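Local structure of hypothetical protein PA5026 (Pseudomonas aeruginosa, 1SH8) at residues G34-R39 with F69-D74. The protein is of unknown function but is probably a thioesterase of the HotDog superfamily. Residues are numbered along the deposited sequence; the frame is centred on the assembly and turned at random.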
loop_
_atom_site.group_PDB
_atom_site.type_symbol
_atom_site.label_atom_id
_atom_site.label_comp_id
_atom_site.label_asym_id
_atom_site.label_seq_id
_atom_site.Cartn_x
_atom_site.Cartn_y
_atom_site.Cartn_z
ATOM N N GLY A 34 -11.956 7.147 18.951
ATOM C CA GLY A 34 -12.846 7.501 17.859
ATOM C C GLY A 34 -12.382 8.541 16.847
ATOM O O GLY A 34 -13.120 8.846 15.918
ATOM N N TYR A 35 -11.185 9.097 17.011
ATOM C CA TYR A 35 -10.694 10.095 16.062
ATOM C C TYR A 35 -9.176 10.173 15.982
ATOM O O TYR A 35 -8.494 10.289 16.999
ATOM C CB TYR A 35 -11.234 11.490 16.405
ATOM C CG TYR A 35 -10.703 12.567 15.480
ATOM C CD1 TYR A 35 -11.150 12.663 14.157
ATOM C CD2 TYR A 35 -9.711 13.451 15.906
ATOM C CE1 TYR A 35 -10.616 13.615 13.276
ATOM C CE2 TYR A 35 -9.166 14.404 15.037
ATOM C CZ TYR A 35 -9.624 14.480 13.726
ATOM O OH TYR A 35 -9.092 15.422 12.874
ATOM N N VAL A 36 -8.652 10.120 14.759
ATOM C CA VAL A 36 -7.214 10.211 14.542
ATOM C C VAL A 36 -6.930 11.076 13.320
ATOM O O VAL A 36 -7.753 11.164 12.401
ATOM C CB VAL A 36 -6.557 8.811 14.307
ATOM C CG1 VAL A 36 -6.872 7.879 15.472
ATOM C CG2 VAL A 36 -7.036 8.208 12.986
ATOM N N ARG A 37 -5.774 11.729 13.332
ATOM C CA ARG A 37 -5.331 12.548 12.208
ATOM C C ARG A 37 -3.834 12.312 12.071
ATOM O O ARG A 37 -3.077 12.534 13.018
ATOM C CB ARG A 37 -5.607 14.042 12.435
ATOM C CG ARG A 37 -5.194 14.892 11.235
ATOM C CD ARG A 37 -5.734 16.313 11.308
ATOM N NE ARG A 37 -5.069 17.148 12.305
ATOM C CZ ARG A 37 -5.618 17.553 13.448
ATOM N NH1 ARG A 37 -6.854 17.192 13.769
ATOM N NH2 ARG A 37 -4.937 18.357 14.254
ATOM N N LEU A 38 -3.421 11.852 10.895
ATOM C CA LEU A 38 -2.017 11.553 10.632
ATOM C C LEU A 38 -1.470 12.407 9.498
ATOM O O LEU A 38 -2.228 12.916 8.666
ATOM C CB LEU A 38 -1.860 10.073 10.260
ATOM C CG LEU A 38 -2.615 9.035 11.100
ATOM C CD1 LEU A 38 -2.402 7.656 10.479
ATOM C CD2 LEU A 38 -2.136 9.059 12.547
ATOM N N ARG A 39 -0.148 12.547 9.464
ATOM C CA ARG A 39 0.527 13.328 8.434
ATOM C C ARG A 39 1.738 12.577 7.885
ATOM O O ARG A 39 2.551 12.057 8.646
ATOM C CB ARG A 39 0.996 14.673 9.006
ATOM C CG ARG A 39 1.690 15.573 7.975
ATOM C CD ARG A 39 2.218 16.874 8.588
ATOM N NE ARG A 39 3.389 16.648 9.431
ATOM C CZ ARG A 39 3.403 16.758 10.755
ATOM N NH1 ARG A 39 2.303 17.097 11.416
ATOM N NH2 ARG A 39 4.525 16.530 11.423
ATOM N N PHE A 69 -7.712 1.747 16.272
ATOM C CA PHE A 69 -7.714 0.566 17.135
ATOM C C PHE A 69 -6.953 0.890 18.431
ATOM O O PHE A 69 -7.413 0.583 19.530
ATOM C CB PHE A 69 -7.040 -0.607 16.408
ATOM C CG PHE A 69 -6.413 -1.623 17.330
ATOM C CD1 PHE A 69 -7.192 -2.576 17.981
ATOM C CD2 PHE A 69 -5.041 -1.611 17.558
ATOM C CE1 PHE A 69 -6.610 -3.503 18.846
ATOM C CE2 PHE A 69 -4.451 -2.535 18.422
ATOM C CZ PHE A 69 -5.239 -3.482 19.066
ATOM N N LEU A 70 -5.784 1.508 18.288
ATOM C CA LEU A 70 -4.965 1.874 19.442
ATOM C C LEU A 70 -5.638 2.892 20.363
ATOM O O LEU A 70 -5.452 2.854 21.581
ATOM C CB LEU A 70 -3.616 2.438 18.986
ATOM C CG LEU A 70 -2.595 1.439 18.436
ATOM C CD1 LEU A 70 -1.411 2.191 17.854
ATOM C CD2 LEU A 70 -2.140 0.498 19.549
ATOM N N THR A 71 -6.416 3.808 19.796
ATOM C CA THR A 71 -7.067 4.815 20.626
ATOM C C THR A 71 -8.468 4.445 21.093
ATOM O O THR A 71 -8.990 5.056 22.029
ATOM C CB THR A 71 -7.200 6.167 19.891
ATOM O OG1 THR A 71 -8.147 6.042 18.820
ATOM C CG2 THR A 71 -5.856 6.621 19.347
ATOM N N SER A 72 -9.069 3.436 20.470
ATOM C CA SER A 72 -10.447 3.094 20.793
ATOM C C SER A 72 -10.751 1.745 21.430
ATOM O O SER A 72 -11.806 1.583 22.049
ATOM C CB SER A 72 -11.295 3.241 19.527
ATOM O OG SER A 72 -10.970 4.439 18.847
ATOM N N PHE A 73 -9.851 0.782 21.279
ATOM C CA PHE A 73 -10.094 -0.547 21.828
ATOM C C PHE A 73 -9.004 -1.023 22.778
ATOM O O PHE A 73 -7.937 -0.419 22.867
ATOM C CB PHE A 73 -10.228 -1.556 20.685
ATOM C CG PHE A 73 -11.324 -1.227 19.714
ATOM C CD1 PHE A 73 -12.661 -1.328 20.093
ATOM C CD2 PHE A 73 -11.021 -0.795 18.426
ATOM C CE1 PHE A 73 -13.687 -1.003 19.199
ATOM C CE2 PHE A 73 -12.035 -0.468 17.529
ATOM C CZ PHE A 73 -13.373 -0.573 17.921
ATOM N N ASP A 74 -9.310 -2.103 23.500
ATOM C CA ASP A 74 -8.362 -2.736 24.416
ATOM C C ASP A 74 -7.360 -3.341 23.441
ATOM O O ASP A 74 -7.642 -4.365 22.817
ATOM C CB ASP A 74 -9.063 -3.847 25.197
ATOM C CG ASP A 74 -8.137 -4.557 26.167
ATOM O OD1 ASP A 74 -6.962 -4.787 25.807
ATOM O OD2 ASP A 74 -8.599 -4.895 27.281
#
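In this HotDog-fold subunit, the tight turn between the antiparallel strands 27-32 and 35-40 meets the C-terminal end of helix 64-72, where Gly34 touches Ser72 and Val36 touches Thr71. Gly34 N donates a nearly straight hydrogen bond to Ser72 OG, 2.9 Å long with an N-H...O angle of 165°. The backbones close to 5.8 Å between Gly34 CA and Ser72 CA, and Gly34 has the positive phi (76°) that glycine adopts readily. Ser72 OG stands anti to its own carbonyl carbon (chi1 -44°), a rotation that lets the hydroxyl also hydrogen-bond Leu68 O one helical turn back while receiving the amide of the turn. Thr71 turns its hydroxyl to the same hairpin: OG1 hydrogen-bonds Glu32 O, at the end of strand 27-32, with Leu68 O a weak, competing acceptor for the same proton. Next to it, Val36 CG1 comes obliquely across the threonine side chain, 4.0 Å from Thr71 OG1 and 4.2 Å from Thr71 CG2, so a single valine methyl lies against both branches. Ile108 of helix 105-118 also touches the Ser72 side chain. On the strand itself, Arg37 NH1 reaches Tyr35 OH at 3.0 Å, the phenol oxygen lying in the guanidinium plane; Glu100 also hydrogen-bonds that oxygen, and Arg37 NE forms a salt bridge with Glu29. Two adjacent hydroxyls at the helix end thus take up one backbone N-H and one backbone carbonyl of the hairpin, satisfying polar groups in a buried junction and tying helix to hairpin through side-chain-to-backbone bonds, with little apolar contact between the two segments.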